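Local coordinates for uncharacterized conserved protein (PDB 3MUQ), which is of unknown function but has a periplasmic-binding-protein fold and probably binds a small ligand outside the cytoplasm, at residues M154-Q165 against T174-L184; I88-I98 against V107-A116. All blocks are in the same frame, centred on the assembly; numbering follows the deposited sequence.

Contact 1. Residues M154-Q165 against T174-L184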
loop_
_atom_site.group_PDB
_atom_site.type_symbol
_atom_site.label_atom_id
_atom_site.label_comp_id
_atom_site.label_asym_id
_atom_site.label_seq_id
_atom_site.Cartn_x
_atom_site.Cartn_y
_atom_site.Cartn_z
HETATM N N MSE A 154 -10.125 -8.627 14.937
HETATM C CA MSE A 154 -10.273 -7.224 15.319
HETATM C C MSE A 154 -11.749 -6.837 15.529
HETATM O O MSE A 154 -12.100 -6.207 16.527
HETATM C CB MSE A 154 -9.626 -6.322 14.254
HETATM C CG MSE A 154 -9.423 -4.879 14.691
HETATM SE SE MSE A 154 -8.142 -4.789 16.152
HETATM C CE MSE A 154 -9.343 -4.384 17.641
ATOM N N GLY A 155 -12.602 -7.197 14.573
ATOM C CA GLY A 155 -14.022 -6.878 14.661
ATOM C C GLY A 155 -14.692 -7.434 15.918
ATOM O O GLY A 155 -15.301 -6.695 16.680
ATOM N N PRO A 156 -14.596 -8.754 16.130
ATOM C CA PRO A 156 -15.174 -9.371 17.335
ATOM C C PRO A 156 -14.575 -8.777 18.615
ATOM O O PRO A 156 -15.287 -8.621 19.602
ATOM C CB PRO A 156 -14.787 -10.849 17.192
ATOM C CG PRO A 156 -14.732 -11.039 15.654
ATOM C CD PRO A 156 -14.091 -9.757 15.172
ATOM N N THR A 157 -13.287 -8.459 18.591
ATOM C CA THR A 157 -12.636 -7.774 19.709
ATOM C C THR A 157 -13.310 -6.427 19.979
ATOM O O THR A 157 -13.656 -6.134 21.118
ATOM C CB THR A 157 -11.116 -7.618 19.466
ATOM O OG1 THR A 157 -10.529 -8.920 19.415
ATOM C CG2 THR A 157 -10.449 -6.822 20.593
ATOM N N LEU A 158 -13.533 -5.627 18.935
ATOM C CA LEU A 158 -14.312 -4.390 19.100
ATOM C C LEU A 158 -15.722 -4.635 19.683
ATOM O O LEU A 158 -16.155 -3.928 20.608
ATOM C CB LEU A 158 -14.399 -3.608 17.776
ATOM C CG LEU A 158 -13.083 -2.934 17.343
ATOM C CD1 LEU A 158 -13.159 -2.430 15.891
ATOM C CD2 LEU A 158 -12.678 -1.802 18.293
ATOM N N ASN A 159 -16.444 -5.617 19.133
ATOM C CA ASN A 159 -17.783 -5.951 19.620
ATOM C C ASN A 159 -17.732 -6.296 21.097
ATOM O O ASN A 159 -18.602 -5.902 21.873
ATOM C CB ASN A 159 -18.394 -7.131 18.833
ATOM C CG ASN A 159 -18.655 -6.786 17.370
ATOM O OD1 ASN A 159 -18.913 -5.631 17.037
ATOM N ND2 ASN A 159 -18.590 -7.795 16.492
HETATM N N MSE A 160 -16.694 -7.026 21.488
HETATM C CA MSE A 160 -16.527 -7.389 22.890
HETATM C C MSE A 160 -16.275 -6.138 23.742
HETATM O O MSE A 160 -16.863 -5.970 24.808
HETATM C CB MSE A 160 -15.388 -8.412 23.053
HETATM C CG MSE A 160 -15.330 -9.061 24.435
HETATM SE SE MSE A 160 -16.965 -10.106 24.845
HETATM C CE MSE A 160 -16.895 -11.250 23.305
ATOM N N ALA A 161 -15.405 -5.254 23.267
ATOM C CA ALA A 161 -15.099 -4.038 24.011
ATOM C C ALA A 161 -16.357 -3.169 24.196
ATOM O O ALA A 161 -16.546 -2.545 25.245
ATOM C CB ALA A 161 -13.967 -3.252 23.329
ATOM N N SER A 162 -17.216 -3.133 23.181
ATOM C CA SER A 162 -18.460 -2.370 23.263
ATOM C C SER A 162 -19.425 -3.034 24.245
ATOM O O SER A 162 -20.062 -2.361 25.063
ATOM C CB SER A 162 -19.104 -2.227 21.869
ATOM O OG SER A 162 -20.268 -1.406 21.907
ATOM N N GLU A 163 -19.540 -4.358 24.167
ATOM C CA GLU A 163 -20.432 -5.081 25.070
ATOM C C GLU A 163 -20.035 -4.874 26.538
ATOM O O GLU A 163 -20.880 -4.618 27.413
ATOM C CB GLU A 163 -20.418 -6.569 24.745
ATOM C CG GLU A 163 -21.149 -7.431 25.758
ATOM C CD GLU A 163 -22.621 -7.071 25.882
ATOM O OE1 GLU A 163 -23.251 -6.760 24.851
ATOM O OE2 GLU A 163 -23.147 -7.106 27.017
HETATM N N MSE A 164 -18.738 -4.974 26.808
HETATM C CA MSE A 164 -18.262 -4.891 28.182
HETATM C C MSE A 164 -17.868 -3.478 28.591
HETATM O O MSE A 164 -17.408 -3.258 29.711
HETATM C CB MSE A 164 -17.110 -5.868 28.395
HETATM C CG MSE A 164 -17.551 -7.295 28.247
HETATM SE SE MSE A 164 -16.104 -8.505 28.656
HETATM C CE MSE A 164 -15.879 -8.011 30.537
ATOM N N GLN A 165 -18.073 -2.521 27.689
ATOM C CA GLN A 165 -17.614 -1.145 27.920
ATOM C C GLN A 165 -16.159 -1.117 28.376
ATOM O O GLN A 165 -15.834 -0.624 29.457
ATOM C CB GLN A 165 -18.513 -0.437 28.939
ATOM C CG GLN A 165 -19.892 -0.099 28.363
ATOM C CD GLN A 165 -19.787 0.888 27.208
ATOM O OE1 GLN A 165 -19.563 2.084 27.423
ATOM N NE2 GLN A 165 -19.934 0.391 25.973
ATOM N N THR A 174 -10.527 -0.876 10.970
ATOM C CA THR A 174 -11.581 -1.723 11.493
ATOM C C THR A 174 -12.497 -0.851 12.340
ATOM O O THR A 174 -13.725 -0.976 12.289
ATOM C CB THR A 174 -11.027 -2.921 12.294
ATOM O OG1 THR A 174 -10.004 -3.556 11.521
ATOM C CG2 THR A 174 -12.149 -3.943 12.572
ATOM N N TRP A 175 -11.890 0.072 13.075
ATOM C CA TRP A 175 -12.647 1.025 13.892
ATOM C C TRP A 175 -13.678 1.790 13.066
ATOM O O TRP A 175 -14.826 1.907 13.467
ATOM C CB TRP A 175 -11.710 2.035 14.563
ATOM C CG TRP A 175 -12.459 3.253 15.025
ATOM C CD1 TRP A 175 -12.351 4.526 14.538
ATOM C CD2 TRP A 175 -13.472 3.291 16.026
ATOM N NE1 TRP A 175 -13.227 5.360 15.201
ATOM C CE2 TRP A 175 -13.926 4.624 16.117
ATOM C CE3 TRP A 175 -14.033 2.326 16.871
ATOM C CZ2 TRP A 175 -14.918 5.016 17.016
ATOM C CZ3 TRP A 175 -15.015 2.718 17.764
ATOM C CH2 TRP A 175 -15.442 4.055 17.833
ATOM N N LEU A 176 -13.262 2.312 11.914
ATOM C CA LEU A 176 -14.156 3.128 11.082
ATOM C C LEU A 176 -15.310 2.314 10.514
ATOM O O LEU A 176 -16.445 2.800 10.435
ATOM C CB LEU A 176 -13.390 3.809 9.935
ATOM C CG LEU A 176 -12.319 4.822 10.340
ATOM C CD1 LEU A 176 -11.439 5.225 9.140
ATOM C CD2 LEU A 176 -12.973 6.045 10.967
ATOM N N ALA A 177 -15.018 1.082 10.103
ATOM C CA ALA A 177 -16.060 0.206 9.558
ATOM C C ALA A 177 -17.080 -0.206 10.609
ATOM O O ALA A 177 -18.234 -0.451 10.275
ATOM C CB ALA A 177 -15.452 -1.039 8.907
ATOM N N TYR A 178 -16.651 -0.290 11.867
ATOM C CA TYR A 178 -17.514 -0.789 12.943
ATOM C C TYR A 178 -18.156 0.298 13.830
ATOM O O TYR A 178 -19.087 0.019 14.581
ATOM C CB TYR A 178 -16.726 -1.763 13.837
ATOM C CG TYR A 178 -16.638 -3.187 13.320
ATOM C CD1 TYR A 178 -15.900 -3.493 12.179
ATOM C CD2 TYR A 178 -17.278 -4.232 13.982
ATOM C CE1 TYR A 178 -15.808 -4.797 11.703
ATOM C CE2 TYR A 178 -17.195 -5.547 13.509
ATOM C CZ TYR A 178 -16.457 -5.814 12.371
ATOM O OH TYR A 178 -16.354 -7.099 11.891
ATOM N N GLN A 179 -17.663 1.530 13.760
ATOM C CA GLN A 179 -18.045 2.537 14.756
ATOM C C GLN A 179 -19.560 2.730 14.838
ATOM O O GLN A 179 -20.100 2.998 15.911
ATOM C CB GLN A 179 -17.345 3.868 14.480
ATOM C CG GLN A 179 -17.703 4.456 13.119
ATOM C CD GLN A 179 -16.950 5.726 12.824
ATOM O OE1 GLN A 179 -16.691 6.529 13.719
ATOM N NE2 GLN A 179 -16.592 5.919 11.558
ATOM N N ASN A 180 -20.246 2.560 13.716
ATOM C CA ASN A 180 -21.693 2.770 13.675
ATOM C C ASN A 180 -22.462 1.847 14.627
ATOM O O ASN A 180 -23.590 2.148 15.019
ATOM C CB ASN A 180 -22.222 2.621 12.241
ATOM C CG ASN A 180 -22.286 1.155 11.781
ATOM O OD1 ASN A 180 -21.272 0.556 11.401
ATOM N ND2 ASN A 180 -23.491 0.581 11.806
ATOM N N LYS A 181 -21.853 0.726 15.003
ATOM C CA LYS A 181 -22.506 -0.213 15.912
ATOM C C LYS A 181 -21.743 -0.405 17.232
ATOM O O LYS A 181 -22.026 -1.328 17.993
ATOM C CB LYS A 181 -22.741 -1.563 15.221
ATOM C CG LYS A 181 -21.492 -2.370 14.914
ATOM C CD LYS A 181 -21.846 -3.572 14.028
ATOM C CE LYS A 181 -20.659 -4.499 13.794
ATOM N NZ LYS A 181 -20.868 -5.420 12.631
ATOM N N LEU A 182 -20.777 0.463 17.507
ATOM C CA LEU A 182 -20.029 0.371 18.759
ATOM C C LEU A 182 -20.389 1.519 19.703
ATOM O O LEU A 182 -20.487 2.666 19.285
ATOM C CB LEU A 182 -18.520 0.372 18.483
ATOM C CG LEU A 182 -18.028 -0.808 17.631
ATOM C CD1 LEU A 182 -16.586 -0.613 17.140
ATOM C CD2 LEU A 182 -18.189 -2.114 18.406
ATOM N N ASP A 183 -20.575 1.208 20.978
ATOM C CA ASP A 183 -20.781 2.246 21.982
ATOM C C ASP A 183 -19.431 2.633 22.551
ATOM O O ASP A 183 -19.194 2.482 23.746
ATOM C CB ASP A 183 -21.676 1.741 23.122
ATOM C CG ASP A 183 -23.129 1.599 22.715
ATOM O OD1 ASP A 183 -23.509 2.054 21.612
ATOM O OD2 ASP A 183 -23.903 1.029 23.514
ATOM N N LEU A 184 -18.543 3.102 21.680
ATOM C CA LEU A 184 -17.182 3.442 22.047
ATOM C C LEU A 184 -16.797 4.677 21.240
ATOM O O LEU A 184 -17.492 5.034 20.289
ATOM C CB LEU A 184 -16.235 2.298 21.656
ATOM C CG LEU A 184 -16.528 0.878 22.163
ATOM C CD1 LEU A 184 -15.687 -0.143 21.383
ATOM C CD2 LEU A 184 -16.280 0.775 23.655
HETATM O O HOH W 1 -19.782 4.529 25.971
#

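Contact 2. Residues I88-I98 against V107-A116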
loop_
_atom_site.group_PDB
_atom_site.type_symbol
_atom_site.label_atom_id
_atom_site.label_comp_id
_atom_site.label_asym_id
_atom_site.label_seq_id
_atom_site.Cartn_x
_atom_site.Cartn_y
_atom_site.Cartn_z
ATOM N N ILE A 88 -6.584 3.989 20.294
ATOM C CA ILE A 88 -7.099 3.398 21.516
ATOM C C ILE A 88 -8.545 3.841 21.647
ATOM O O ILE A 88 -8.838 5.032 21.706
ATOM C CB ILE A 88 -6.343 3.864 22.786
ATOM C CG1 ILE A 88 -4.841 3.608 22.681
ATOM C CG2 ILE A 88 -6.948 3.195 24.047
ATOM C CD1 ILE A 88 -4.454 2.143 22.356
ATOM N N VAL A 89 -9.456 2.882 21.662
ATOM C CA VAL A 89 -10.863 3.204 21.804
ATOM C C VAL A 89 -11.379 2.703 23.152
ATOM O O VAL A 89 -10.779 1.820 23.771
ATOM C CB VAL A 89 -11.682 2.607 20.657
ATOM C CG1 VAL A 89 -11.006 2.947 19.299
ATOM C CG2 VAL A 89 -11.842 1.112 20.843
ATOM N N GLY A 90 -12.474 3.293 23.618
ATOM C CA GLY A 90 -13.053 2.917 24.894
ATOM C C GLY A 90 -14.393 3.591 25.108
ATOM O O GLY A 90 -14.919 4.223 24.200
ATOM N N PRO A 91 -14.957 3.459 26.318
ATOM C CA PRO A 91 -16.288 4.021 26.555
ATOM C C PRO A 91 -16.197 5.532 26.491
ATOM O O PRO A 91 -15.187 6.104 26.911
ATOM C CB PRO A 91 -16.620 3.569 27.987
ATOM C CG PRO A 91 -15.724 2.374 28.237
ATOM C CD PRO A 91 -14.460 2.677 27.463
ATOM N N LYS A 92 -17.242 6.171 25.979
ATOM C CA LYS A 92 -17.258 7.621 25.895
ATOM C C LYS A 92 -16.926 8.249 27.257
ATOM O O LYS A 92 -16.265 9.279 27.332
ATOM C CB LYS A 92 -18.610 8.112 25.371
ATOM C CG LYS A 92 -18.633 9.594 25.019
ATOM C CD LYS A 92 -20.003 10.033 24.516
ATOM C CE LYS A 92 -19.888 11.180 23.515
ATOM N NZ LYS A 92 -18.935 12.241 23.957
ATOM N N ALA A 93 -17.371 7.605 28.329
ATOM C CA ALA A 93 -17.159 8.118 29.677
ATOM C C ALA A 93 -15.721 7.947 30.201
ATOM O O ALA A 93 -15.366 8.529 31.215
ATOM C CB ALA A 93 -18.169 7.484 30.646
ATOM N N ASP A 94 -14.907 7.131 29.531
ATOM C CA ASP A 94 -13.476 7.054 29.837
ATOM C C ASP A 94 -13.167 6.920 31.333
ATOM O O ASP A 94 -12.493 7.770 31.919
ATOM C CB ASP A 94 -12.781 8.290 29.284
ATOM C CG ASP A 94 -11.278 8.250 29.443
ATOM O OD1 ASP A 94 -10.693 7.154 29.609
ATOM O OD2 ASP A 94 -10.673 9.338 29.389
ATOM N N PRO A 95 -13.620 5.826 31.942
ATOM C CA PRO A 95 -13.519 5.651 33.394
ATOM C C PRO A 95 -12.084 5.564 33.905
ATOM O O PRO A 95 -11.864 5.848 35.084
ATOM C CB PRO A 95 -14.265 4.332 33.639
ATOM C CG PRO A 95 -14.158 3.604 32.345
ATOM C CD PRO A 95 -14.245 4.665 31.287
ATOM N N ALA A 96 -11.128 5.184 33.060
ATOM C CA ALA A 96 -9.727 5.183 33.490
ATOM C C ALA A 96 -9.069 6.549 33.315
ATOM O O ALA A 96 -7.897 6.733 33.655
ATOM C CB ALA A 96 -8.917 4.105 32.752
ATOM N N LYS A 97 -9.822 7.497 32.769
ATOM C CA LYS A 97 -9.308 8.835 32.511
ATOM C C LYS A 97 -7.996 8.814 31.709
ATOM O O LYS A 97 -7.005 9.429 32.107
ATOM C CB LYS A 97 -9.116 9.616 33.823
ATOM C CG LYS A 97 -10.333 9.640 34.757
ATOM C CD LYS A 97 -11.584 10.108 34.032
ATOM C CE LYS A 97 -12.842 9.895 34.870
ATOM N NZ LYS A 97 -14.083 10.107 34.060
ATOM N N ILE A 98 -7.987 8.118 30.576
ATOM C CA ILE A 98 -6.789 8.094 29.738
ATOM C C ILE A 98 -6.826 9.157 28.646
ATOM O O ILE A 98 -5.809 9.423 27.998
ATOM C CB ILE A 98 -6.623 6.747 29.015
ATOM C CG1 ILE A 98 -7.698 6.607 27.930
ATOM C CG2 ILE A 98 -6.641 5.607 30.009
ATOM C CD1 ILE A 98 -7.241 5.910 26.698
ATOM N N VAL A 107 -1.042 5.468 28.867
ATOM C CA VAL A 107 -2.383 4.928 28.707
ATOM C C VAL A 107 -2.452 3.466 29.175
ATOM O O VAL A 107 -3.325 3.099 29.966
ATOM C CB VAL A 107 -2.913 5.075 27.255
ATOM C CG1 VAL A 107 -4.218 4.336 27.106
ATOM C CG2 VAL A 107 -3.094 6.566 26.885
ATOM N N PHE A 108 -1.531 2.633 28.707
ATOM C CA PHE A 108 -1.518 1.229 29.132
ATOM C C PHE A 108 -1.352 1.086 30.648
ATOM O O PHE A 108 -2.111 0.369 31.298
ATOM C CB PHE A 108 -0.451 0.431 28.371
ATOM C CG PHE A 108 -0.914 -0.063 27.022
ATOM C CD1 PHE A 108 -1.555 0.793 26.140
ATOM C CD2 PHE A 108 -0.709 -1.383 26.637
ATOM C CE1 PHE A 108 -1.987 0.338 24.894
ATOM C CE2 PHE A 108 -1.127 -1.844 25.395
ATOM C CZ PHE A 108 -1.768 -0.990 24.526
ATOM N N LYS A 109 -0.391 1.808 31.213
ATOM C CA LYS A 109 -0.131 1.731 32.645
ATOM C C LYS A 109 -1.365 2.120 33.454
ATOM O O LYS A 109 -1.702 1.462 34.436
ATOM C CB LYS A 109 1.046 2.634 33.020
ATOM C CG LYS A 109 2.381 2.133 32.521
ATOM C CD LYS A 109 3.470 3.189 32.633
ATOM C CE LYS A 109 4.740 2.722 31.936
ATOM N NZ LYS A 109 5.783 3.780 31.882
ATOM N N GLU A 110 -2.026 3.193 33.025
ATOM C CA GLU A 110 -3.201 3.727 33.700
ATOM C C GLU A 110 -4.362 2.722 33.653
ATOM O O GLU A 110 -5.053 2.495 34.644
ATOM C CB GLU A 110 -3.598 5.041 33.022
ATOM C CG GLU A 110 -4.527 5.954 33.799
ATOM C CD GLU A 110 -4.192 7.428 33.580
ATOM O OE1 GLU A 110 -5.090 8.286 33.765
ATOM O OE2 GLU A 110 -3.026 7.728 33.225
ATOM N N ILE A 111 -4.585 2.131 32.486
ATOM C CA ILE A 111 -5.624 1.116 32.334
ATOM C C ILE A 111 -5.363 -0.059 33.282
ATOM O O ILE A 111 -6.267 -0.535 33.995
ATOM C CB ILE A 111 -5.704 0.630 30.871
ATOM C CG1 ILE A 111 -6.405 1.701 30.012
ATOM C CG2 ILE A 111 -6.420 -0.708 30.787
ATOM C CD1 ILE A 111 -6.546 1.342 28.529
ATOM N N ALA A 112 -4.113 -0.514 33.321
ATOM C CA ALA A 112 -3.765 -1.627 34.197
ATOM C C ALA A 112 -3.912 -1.248 35.670
ATOM O O ALA A 112 -4.499 -1.995 36.448
ATOM C CB ALA A 112 -2.369 -2.122 33.908
ATOM N N ASN A 113 -3.402 -0.080 36.052
ATOM C CA ASN A 113 -3.426 0.298 37.470
ATOM C C ASN A 113 -4.824 0.615 38.000
ATOM O O ASN A 113 -5.085 0.493 39.195
ATOM C CB ASN A 113 -2.435 1.427 37.771
ATOM C CG ASN A 113 -0.980 1.007 37.538
ATOM O OD1 ASN A 113 -0.598 -0.136 37.804
ATOM N ND2 ASN A 113 -0.165 1.934 37.041
ATOM N N LYS A 114 -5.736 0.988 37.110
ATOM C CA LYS A 114 -7.109 1.217 37.523
ATOM C C LYS A 114 -7.942 -0.051 37.344
ATOM O O LYS A 114 -9.133 -0.093 37.683
ATOM C CB LYS A 114 -7.723 2.398 36.772
ATOM C CG LYS A 114 -6.947 3.696 36.938
ATOM C CD LYS A 114 -7.887 4.872 37.097
ATOM C CE LYS A 114 -7.161 6.187 36.904
ATOM N NZ LYS A 114 -8.128 7.291 36.661
ATOM N N ASN A 115 -7.301 -1.100 36.846
ATOM C CA ASN A 115 -8.013 -2.332 36.547
ATOM C C ASN A 115 -9.299 -2.070 35.745
ATOM O O ASN A 115 -10.369 -2.623 36.032
ATOM C CB ASN A 115 -8.307 -3.122 37.824
ATOM C CG ASN A 115 -8.754 -4.527 37.526
ATOM O OD1 ASN A 115 -8.185 -5.209 36.667
ATOM N ND2 ASN A 115 -9.804 -4.963 38.206
ATOM N N ALA A 116 -9.180 -1.205 34.749
ATOM C CA ALA A 116 -10.233 -0.994 33.761
ATOM C C ALA A 116 -10.354 -2.219 32.862
ATOM O O ALA A 116 -9.449 -3.045 32.788
ATOM C CB ALA A 116 -9.916 0.231 32.918
#

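Contact 1. Residues M154-Q165 against T174-L184
Tyr-178 lays one ring face against Gly-155, whose CA sits 3.9 Å from the ring centroid in a CH-pi contact. At the edge of the same ring, near its plane, comes Asn-159 OD1, 3.7 Å from Tyr-178 CD2, with the amide turned 46° from the ring. Next to this, Leu-158 touches with two parts of its side chain: the methyl CD1 reaches Thr-174 CG2 at 3.8 Å, and CB, at the root, meets Leu-182 CD1. The bent chain of selenomethionine Met-154 presses CG against CB, OG1 and CG2 of Thr-174, tightly at 3.5 Å from CB; Thr-174 OG1 is hydrogen-bonded to Asp-171 OD1. Towards the C-terminal end of helix 154-163, Leu-184 packs CD1 beside Ala-161 CB, and both its methyls lie along the Ser-162 backbone. Ser-162 carries OG opposite its own N (chi1 -176°), where it accepts an almost straight bond from Asp-183 N at 2.8 Å. Gln-165, in the Schellman turn that ends the helix, folds back at chi2 (-63°) and gives both amide hydrogens, close to the amide plane: to Ser-162 O at 2.9 Å, on a lone pair, and to Asp-183 O at 3.1 Å. A water donates to Gln-165 OE1 and Asp-183 O. One carboxamide thus ties the helix end to the inverse gamma turn at Asp-183 and has its own rotation fixed by two N-H bonds.

Contact 2. Residues I88-I98 against V107-A116
The Phe-108 ring meets Ile-88 at its edge: Ile-88 CD1 lies near the ring plane, 4.0 Å from Phe-108 CE1. Trp-135 of helix 126-138 also meets this ring, the two planes at about 55°. Within 88-98, the carboxylate of Asp-94 takes Ile-98 N on the syn side of OD1 at 3.0 Å, 15° out of its plane, and also holds Tyr-167 OH through OD1 and Lys-99 N through OD2. These bonds brace the two successive type I turns, Pro-91 to Asp-94 and Asp-94 to Lys-97. In this lobe of the periplasmic-binding-protein fold the chain runs from strand 78-90 through the turns into helix 104-113, which packs back on the strand's end. Ile-98 closes the join. Its chi1 (70°) sets CG1 between the backbone N and carbonyl carbon and turns CG2 towards Ile-111 CG1, 3.9 Å away. An unstaggered chi2 then brings CD1 against Val-107 CG1 at a tight 3.4 Å, so this spot is somewhat strained. Further along, the methyls of Ala-96 and Ala-116 touch at 4.0 Å. The polar side of the contact is less settled. Lys-114 NZ gives only a weak bond to Ala-96 O, at 3.1 Å. Glu-110 OE1 comes within 2.8 Å of Lys-97 O, a meeting of two acceptors, and its OE2 lies close to Asp-101 OD2; this may raise the pKa of Glu-110, whose protonation could ease either approach.

Overall arrangement
From the N terminus, the chain reaches this lobe along the long strand 78-90, and contact 2 closes first, bringing helix 104-113 back to the strand's end and the turns after it. Contact 1 follows later, after strand 118-120, helix 126-138 and strand 147-149, and closes the path from helix 154-163 through strand 168-171 to helix 172-178 and the turn before strand 185-188. The two loops are in series, neither nested nor crossed, with centres about 16 Å apart. Strand 78-90 joins them: Val-89 packs on Leu-158 and Trp-175, Gly-90 O meets Leu-184, and Pro-91 touches Gln-165.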